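Local coordinates for alginate lyase (Bacteroides ovatus, PDB 3NNB), which probably degrades alginate, cleaving its glycosidic bonds by beta-elimination as other polysaccharide lyases do, at residues A[161-166]-A[213-218]; A[205-210]-A[228-233]. One frame throughout, in Å; residues are numbered along the deposited sequence. Where two conformers were deposited one is given.

Interaction 1: A[161-166]-A[213-218]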
ATOM      1  N   ARG A 161       9.653   9.524  12.399  1.00  8.52           N
ATOM      2  CA  ARG A 161       9.856  10.481  11.341  1.00  7.11           C
ATOM      3  C   ARG A 161       8.776  10.309  10.273  1.00  7.65           C
ATOM      4  O   ARG A 161       8.066   9.322  10.265  1.00  8.17           O
ATOM      5  CB  ARG A 161      11.259  10.367  10.748  1.00 10.45           C
ATOM      6  CG  ARG A 161      11.527   9.049  10.168  1.00 11.30           C
ATOM      7  CD  ARG A 161      12.942   8.868   9.655  1.00  9.77           C
ATOM      8  NE  ARG A 161      13.056   7.509   9.171  1.00 10.70           N
ATOM      9  CZ  ARG A 161      13.802   7.118   8.138  1.00  8.20           C
ATOM     10  NH1 ARG A 161      14.590   7.990   7.508  1.00 12.55           N
ATOM     11  NH2 ARG A 161      13.783   5.853   7.748  1.00 13.05           N
ATOM     12  N   GLY A 162       8.644  11.286   9.392  1.00  8.14           N
ATOM     13  CA  GLY A 162       7.602  11.214   8.392  1.00  7.91           C
ATOM     14  C   GLY A 162       7.563   9.884   7.634  1.00  7.95           C
ATOM     15  O   GLY A 162       6.476   9.369   7.378  1.00  6.74           O
ATOM     16  N   ALA A 163       8.759   9.358   7.265  1.00  8.30           N
ATOM     17  CA  ALA A 163       8.894   8.109   6.511  1.00  8.23           C
ATOM     18  C   ALA A 163       8.100   6.965   7.098  1.00  8.48           C
ATOM     19  O   ALA A 163       7.718   6.067   6.381  1.00  7.55           O
ATOM     20  CB  ALA A 163      10.379   7.728   6.384  1.00  8.34           C
ATOM     21  N   GLY A 164       7.865   6.967   8.412  1.00  6.74           N
ATOM     22  CA  GLY A 164       7.016   5.932   9.032  1.00  8.09           C
ATOM     23  C   GLY A 164       5.612   5.816   8.491  1.00  5.22           C
ATOM     24  O   GLY A 164       4.983   4.742   8.607  1.00  8.30           O
HETATM   25  N   MSE A 165       5.117   6.886   7.879  1.00  7.59           N
HETATM   26  CA  MSE A 165       3.779   6.864   7.259  0.50  6.87           C
HETATM   27  C   MSE A 165       3.661   5.755   6.222  1.00  7.28           C
HETATM   28  O   MSE A 165       2.586   5.183   6.043  1.00  9.82           O
HETATM   29  CB  MSE A 165       3.436   8.214   6.618  0.50  7.92           C
HETATM   30  CG  MSE A 165       2.876   9.251   7.581  0.50 10.12           C
HETATM   31 SE   MSE A 165       1.156   8.768   8.314  0.38  6.71          SE
HETATM   32  CE  MSE A 165       0.249   8.331   6.673  0.50  9.99           C
ATOM     33  N   ILE A 166       4.744   5.447   5.514  1.00  6.18           N
ATOM     34  CA  ILE A 166       4.677   4.414   4.479  1.00  8.47           C
ATOM     35  C   ILE A 166       4.302   3.054   5.084  1.00  8.63           C
ATOM     36  O   ILE A 166       3.775   2.195   4.380  1.00  9.79           O
ATOM     37  CB  ILE A 166       5.991   4.362   3.616  1.00 10.06           C
ATOM     38  CG1 ILE A 166       5.730   3.807   2.207  1.00 11.89           C
ATOM     39  CG2 ILE A 166       7.111   3.518   4.310  1.00  9.69           C
ATOM     40  CD1 ILE A 166       4.910   4.709   1.307  1.00  9.38           C
ATOM     41  N   ALA A 213       3.693  15.919   8.887  1.00  8.44           N
ATOM     42  CA  ALA A 213       4.007  17.019   8.016  1.00  8.93           C
ATOM     43  C   ALA A 213       5.292  16.780   7.251  1.00  8.20           C
ATOM     44  O   ALA A 213       5.403  17.194   6.084  1.00 10.26           O
ATOM     45  CB  ALA A 213       4.114  18.362   8.833  1.00 10.18           C
ATOM     46  N   GLU A 214       6.272  16.121   7.898  1.00  7.41           N
ATOM     47  CA  GLU A 214       7.532  15.744   7.248  0.50 10.57           C
ATOM     48  C   GLU A 214       7.238  14.864   6.021  1.00  8.84           C
ATOM     49  O   GLU A 214       7.856  15.023   4.952  1.00 10.75           O
ATOM     50  CB  GLU A 214       8.506  15.004   8.214  0.50 12.69           C
ATOM     51  CG  GLU A 214       8.794  15.671   9.595  0.50 20.41           C
ATOM     52  CD  GLU A 214       9.600  14.763  10.550  0.50 24.89           C
ATOM     53  OE1 GLU A 214      10.175  13.794  10.019  0.50 10.22           O
ATOM     54  OE2 GLU A 214       9.653  14.995  11.806  0.50 13.95           O
ATOM     55  N   GLU A 215       6.310  13.919   6.165  1.00  8.86           N
ATOM     56  CA  GLU A 215       5.940  13.042   5.046  1.00  7.56           C
ATOM     57  C   GLU A 215       5.210  13.809   3.953  1.00  7.22           C
ATOM     58  O   GLU A 215       5.421  13.605   2.757  1.00 10.05           O
ATOM     59  CB  GLU A 215       5.067  11.877   5.534  1.00  7.56           C
ATOM     60  CG  GLU A 215       4.891  10.772   4.468  1.00  8.01           C
ATOM     61  CD  GLU A 215       6.084   9.816   4.340  1.00  9.53           C
ATOM     62  OE1 GLU A 215       7.246  10.272   4.522  1.00  9.53           O
ATOM     63  OE2 GLU A 215       5.831   8.621   3.999  1.00  8.62           O
ATOM     64  N   GLN A 216       4.312  14.700   4.373  1.00  8.02           N
ATOM     65  CA  GLN A 216       3.538  15.489   3.426  0.80  8.61           C
ATOM     66  C   GLN A 216       4.468  16.301   2.513  1.00  8.85           C
ATOM     67  O   GLN A 216       4.191  16.441   1.334  1.00  9.26           O
ATOM     68  CB  GLN A 216       2.543  16.403   4.146  0.80  9.97           C
ATOM     69  CG  GLN A 216       1.540  17.099   3.207  0.80  9.04           C
ATOM     70  CD  GLN A 216       2.074  18.367   2.528  0.80 13.74           C
ATOM     71  OE1 GLN A 216       2.932  19.073   3.072  0.80 13.54           O
ATOM     72  NE2 GLN A 216       1.578  18.638   1.295  0.80 15.87           N
ATOM     73  N   ARG A 217       5.569  16.823   3.074  1.00  8.82           N
ATOM     74  CA  ARG A 217       6.536  17.670   2.368  0.70 11.54           C
ATOM     75  C   ARG A 217       7.526  16.902   1.537  1.00  9.73           C
ATOM     76  O   ARG A 217       8.331  17.512   0.824  1.00 10.71           O
ATOM     77  CB  ARG A 217       7.386  18.474   3.371  0.70 12.66           C
ATOM     78  CG  ARG A 217       6.650  19.499   4.205  0.70 19.32           C
ATOM     79  CD  ARG A 217       7.676  20.416   4.912  0.70 18.16           C
ATOM     80  NE  ARG A 217       8.558  19.723   5.869  0.70 28.08           N
ATOM     81  CZ  ARG A 217       8.281  19.560   7.172  0.70 24.11           C
ATOM     82  NH1 ARG A 217       7.141  20.023   7.675  0.70 29.82           N
ATOM     83  NH2 ARG A 217       9.140  18.928   7.975  0.70 26.06           N
ATOM     84  N   ALA A 218       7.555  15.569   1.703  1.00  9.47           N
ATOM     85  CA  ALA A 218       8.533  14.745   1.009  1.00  8.35           C
ATOM     86  C   ALA A 218       8.413  14.883  -0.507  1.00  7.50           C
ATOM     87  O   ALA A 218       7.328  14.981  -1.057  1.00  7.17           O
ATOM     88  CB  ALA A 218       8.428  13.249   1.449  1.00  6.96           C
TER

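Interaction 2: A[205-210]-A[228-233]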
ATOM      1  N   TRP A 205      -4.586  13.439  13.066  1.00  8.02           N
ATOM      2  CA  TRP A 205      -3.176  13.460  13.360  1.00  8.41           C
ATOM      3  C   TRP A 205      -2.377  13.785  12.098  1.00  9.91           C
ATOM      4  O   TRP A 205      -1.393  14.545  12.164  1.00  9.54           O
ATOM      5  CB  TRP A 205      -2.759  12.103  13.953  1.00  8.71           C
ATOM      6  CG  TRP A 205      -1.320  12.013  14.254  1.00 10.20           C
ATOM      7  CD1 TRP A 205      -0.679  12.520  15.354  1.00 10.80           C
ATOM      8  CD2 TRP A 205      -0.311  11.440  13.427  1.00  9.60           C
ATOM      9  NE1 TRP A 205       0.673  12.266  15.266  1.00 10.60           N
ATOM     10  CE2 TRP A 205       0.934  11.621  14.091  1.00  9.67           C
ATOM     11  CE3 TRP A 205      -0.316  10.826  12.171  1.00 10.18           C
ATOM     12  CZ2 TRP A 205       2.132  11.204  13.535  1.00  9.69           C
ATOM     13  CZ3 TRP A 205       0.872  10.392  11.641  1.00 13.80           C
ATOM     14  CH2 TRP A 205       2.090  10.593  12.322  1.00 12.23           C
HETATM   15  N   MSE A 206      -2.733  13.181  10.960  1.00  8.37           N
HETATM   16  CA  MSE A 206      -1.992  13.407   9.702  1.00  8.28           C
HETATM   17  C   MSE A 206      -2.006  14.887   9.292  1.00  9.92           C
HETATM   18  O   MSE A 206      -1.028  15.400   8.757  1.00 11.52           O
HETATM   19  CB  MSE A 206      -2.572  12.579   8.576  1.00  7.16           C
HETATM   20  CG  MSE A 206      -2.226  11.111   8.714  1.00  8.78           C
HETATM   21 SE   MSE A 206      -3.172  10.007   7.417  0.75  7.09          SE
HETATM   22  CE  MSE A 206      -2.269  10.566   5.828  1.00 10.21           C
ATOM     23  N   GLN A 207      -3.120  15.547   9.549  1.00 10.66           N
ATOM     24  CA  GLN A 207      -3.249  16.948   9.165  0.50 11.95           C
ATOM     25  C   GLN A 207      -2.624  17.953  10.145  1.00 11.02           C
ATOM     26  O   GLN A 207      -2.436  19.102   9.775  1.00 13.45           O
ATOM     27  CB  GLN A 207      -4.699  17.296   8.888  0.50 12.55           C
ATOM     28  CG  GLN A 207      -5.190  16.657   7.587  0.50 17.44           C
ATOM     29  CD  GLN A 207      -6.012  17.626   6.747  0.50 20.42           C
ATOM     30  OE1 GLN A 207      -5.531  18.154   5.743  0.50 28.11           O
ATOM     31  NE2 GLN A 207      -7.241  17.872   7.164  0.50 24.29           N
ATOM     32  N   THR A 208      -2.248  17.508  11.345  1.00  8.72           N
ATOM     33  CA  THR A 208      -1.689  18.383  12.387  1.00  8.88           C
ATOM     34  C   THR A 208      -0.277  18.094  12.880  1.00  7.76           C
ATOM     35  O   THR A 208       0.431  19.019  13.256  1.00 10.24           O
ATOM     36  CB  THR A 208      -2.637  18.487  13.605  1.00  9.52           C
ATOM     37  OG1 THR A 208      -2.840  17.179  14.181  1.00 11.33           O
ATOM     38  CG2 THR A 208      -3.981  19.127  13.158  1.00 12.75           C
ATOM     39  N   SER A 209       0.148  16.825  12.892  1.00  8.11           N
ATOM     40  CA  SER A 209       1.390  16.455  13.515  1.00  7.40           C
ATOM     41  C   SER A 209       2.588  16.914  12.727  1.00  9.69           C
ATOM     42  O   SER A 209       2.605  16.801  11.518  1.00  9.69           O
ATOM     43  CB  SER A 209       1.456  14.922  13.614  1.00 10.98           C
ATOM     44  OG  SER A 209       2.790  14.462  13.790  1.00 11.67           O
ATOM     45  N   PRO A 210       3.631  17.345  13.422  1.00  7.88           N
ATOM     46  CA  PRO A 210       4.856  17.696  12.697  1.00  8.13           C
ATOM     47  C   PRO A 210       5.569  16.485  12.054  1.00  8.98           C
ATOM     48  O   PRO A 210       6.304  16.657  11.088  1.00  9.71           O
ATOM     49  CB  PRO A 210       5.747  18.354  13.764  1.00 10.83           C
ATOM     50  CG  PRO A 210       5.228  17.899  15.026  1.00 12.61           C
ATOM     51  CD  PRO A 210       3.731  17.609  14.861  1.00  8.60           C
ATOM     52  N   VAL A 228      -2.138   9.796  -1.385  1.00  7.17           N
ATOM     53  CA  VAL A 228      -3.035   8.654  -1.613  1.00  6.44           C
ATOM     54  C   VAL A 228      -3.692   8.174  -0.318  1.00  6.43           C
ATOM     55  O   VAL A 228      -4.902   7.940  -0.266  1.00  7.80           O
ATOM     56  CB  VAL A 228      -2.333   7.456  -2.339  1.00  6.56           C
ATOM     57  CG1 VAL A 228      -3.333   6.361  -2.660  1.00  9.65           C
ATOM     58  CG2 VAL A 228      -1.660   7.940  -3.624  1.00  8.46           C
ATOM     59  N   GLN A 229      -2.883   8.045   0.724  1.00  6.60           N
ATOM     60  CA  GLN A 229      -3.394   7.548   1.992  1.00  6.35           C
ATOM     61  C   GLN A 229      -4.362   8.576   2.569  1.00  8.15           C
ATOM     62  O   GLN A 229      -5.446   8.221   2.995  1.00  8.11           O
ATOM     63  CB  GLN A 229      -2.230   7.355   2.982  1.00  5.61           C
ATOM     64  CG  GLN A 229      -1.228   6.282   2.612  1.00  6.50           C
ATOM     65  CD  GLN A 229      -0.382   5.876   3.815  1.00  9.80           C
ATOM     66  OE1 GLN A 229      -0.896   5.248   4.752  1.00  8.64           O
ATOM     67  NE2 GLN A 229       0.932   6.196   3.782  1.00  9.16           N
ATOM     68  N   LEU A 230      -3.995   9.862   2.555  1.00  7.41           N
ATOM     69  CA  LEU A 230      -4.910  10.889   3.094  1.00  8.01           C
ATOM     70  C   LEU A 230      -6.273  10.826   2.370  1.00  8.00           C
ATOM     71  O   LEU A 230      -7.351  10.884   2.991  1.00  7.49           O
ATOM     72  CB  LEU A 230      -4.292  12.282   2.987  1.00  8.23           C
ATOM     73  CG  LEU A 230      -5.096  13.401   3.674  1.00  7.04           C
ATOM     74  CD1 LEU A 230      -5.003  13.260   5.200  1.00 12.34           C
ATOM     75  CD2 LEU A 230      -4.557  14.780   3.192  1.00 10.32           C
ATOM     76  N   THR A 231      -6.214  10.658   1.054  1.00  7.66           N
ATOM     77  CA  THR A 231      -7.426  10.634   0.214  1.00  7.23           C
ATOM     78  C   THR A 231      -8.289   9.429   0.578  1.00  9.49           C
ATOM     79  O   THR A 231      -9.490   9.558   0.815  1.00  9.72           O
ATOM     80  CB  THR A 231      -7.071  10.654  -1.244  1.00  6.87           C
ATOM     81  OG1 THR A 231      -6.332  11.845  -1.535  1.00  8.61           O
ATOM     82  CG2 THR A 231      -8.351  10.652  -2.129  1.00  7.63           C
ATOM     83  N   ALA A 232      -7.670   8.245   0.626  1.00  9.09           N
ATOM     84  CA  ALA A 232      -8.410   7.037   0.944  1.00  8.55           C
ATOM     85  C   ALA A 232      -9.022   7.104   2.357  1.00  7.71           C
ATOM     86  O   ALA A 232     -10.176   6.678   2.555  1.00  7.29           O
ATOM     87  CB  ALA A 232      -7.479   5.824   0.867  1.00  7.93           C
ATOM     88  N   TYR A 233      -8.259   7.591   3.343  1.00  6.46           N
ATOM     89  CA  TYR A 233      -8.750   7.603   4.741  1.00  8.76           C
ATOM     90  C   TYR A 233      -9.832   8.674   4.885  1.00  8.87           C
ATOM     91  O   TYR A 233     -10.818   8.463   5.595  1.00  9.24           O
ATOM     92  CB  TYR A 233      -7.630   7.787   5.753  1.00  8.27           C
ATOM     93  CG  TYR A 233      -6.514   6.778   5.568  1.00  8.05           C
ATOM     94  CD1 TYR A 233      -6.725   5.593   4.930  1.00  7.66           C
ATOM     95  CD2 TYR A 233      -5.208   7.057   5.995  1.00  6.47           C
ATOM     96  CE1 TYR A 233      -5.658   4.684   4.706  1.00  6.23           C
ATOM     97  CE2 TYR A 233      -4.194   6.177   5.829  1.00  6.14           C
ATOM     98  CZ  TYR A 233      -4.394   4.993   5.150  1.00  7.70           C
ATOM     99  OH  TYR A 233      -3.336   4.142   4.887  1.00 10.08           O
TER

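Interaction 1: A[161-166]-A[213-218]
Glu-214 and Glu-215, successive residues of helix 210-216, meet Gly-162 by quite different routes. Glu-214 was modelled in two conformers. In the one described here its chain runs extended beyond CG and brings OE1 to the start of the 161-166 turn, where Gly-162 N donates to it at 3.0 Å. This bond is fairly straight at the hydrogen (161°), but the donor lies above the carboxylate, 59° out of its plane. Arg-161 CA lies beside the same oxygen.

Glu-215 reaches across with CG anti to the backbone N (chi1 -168°), and its bend at chi2 lays the carboxylate along the turn. OE1 lies 3.1 Å from Gly-162 O, two acceptors side by side without a bond; Gly-162 O is instead taken by Met-165 N at 2.9 Å. OE2, 3.6 Å from Met-165 CB, is hydrogen-bonded to His-222 ND1 of helix 221-236. Part of the loop between strand 148-151 and helix 171-180, wound into successive tight turns by i to i+3 backbone bonds, packs here against helix 210-216, within the alginate lyase family region. Glycine suits position 162 because a beta carbon here would clash with Glu-215 N and Glu-214 CB; without one, Gly-162 CA comes to 4.2 Å from Glu-215 CA.

Selenomethionine Met-165 passes Glu-215 at a slant, its CB 3.6 Å from Glu-215 CG, and in the conformer described its end turns off toward Trp-205 and Met-206. Ala-163 CB covers one face of the Arg-161 guanidinium, 3.8 Å above its centre, while Arg-161 NH2 bonds a citrate probably acquired during crystallisation.

Interaction 2: A[205-210]-A[228-233]
Packing of two helices in a largely helical core brings Met-206, near the end of helix 189-208, against Leu-230 and Tyr-233 of helix 221-236. Met-206 carries selenium in place of sulfur; methionine's unbranched chain lets its end reach both Leu-230 and the edge of Tyr-233. The chain stays extended through chi2 and then bends at chi3 (70°), which lays CE against the opposing helix, 3.8 Å from Leu-230 N and 3.9 Å from Leu-230 CB. The selenium makes a Met-aromatic contact with Tyr-233: it sits at the ring's edge, near the plane, 3.9 Å from CD2, and the two side chains cross at about a right angle. Leu-230 CD1 closes on Met-206 CE from beside it, at 3.9 Å.

At its far end Tyr-233 is polar. Its OH donates to Gln-229 OE1 at 2.7 Å, in the carbonyl plane on a lone pair, while Gln-229 NE2 bonds Met-165 O, so the buried amide is gripped at both ends. A phenylalanine here lacks the hydroxyl, and the Gln-229 amide, its OE1 left without this donor, would probably be freer to turn.

Phe-199 meets the Tyr-233 ring, and Tyr-226 OH bonds Met-206 O, a second tie between the helices. Helices 189-208 and 221-236, joined through the short helix 210-216, pack against each other in a way consistent with the alpha/alpha toroid of this clan of sugar-cleaving enzymes.

Overall arrangement
Interaction 2 is the more deeply buried and joins the long helices 189-208 and 221-236 mainly through apolar and selenium-aromatic packing. Interaction 1 is partly buried, at about the same distance from the chain's centre, and there a loop turn meets the short helix 210-216 through carboxylates and backbone groups. That short helix links the two long ones along the chain, so both contacts involve the same local run of helices, 189-208 to 221-236, with the 161-166 loop laid against it; their segments alternate in sequence. They also touch directly: Met-165 serves both contacts, its carbonyl probably hydrogen-bonded to the Gln-229 amide.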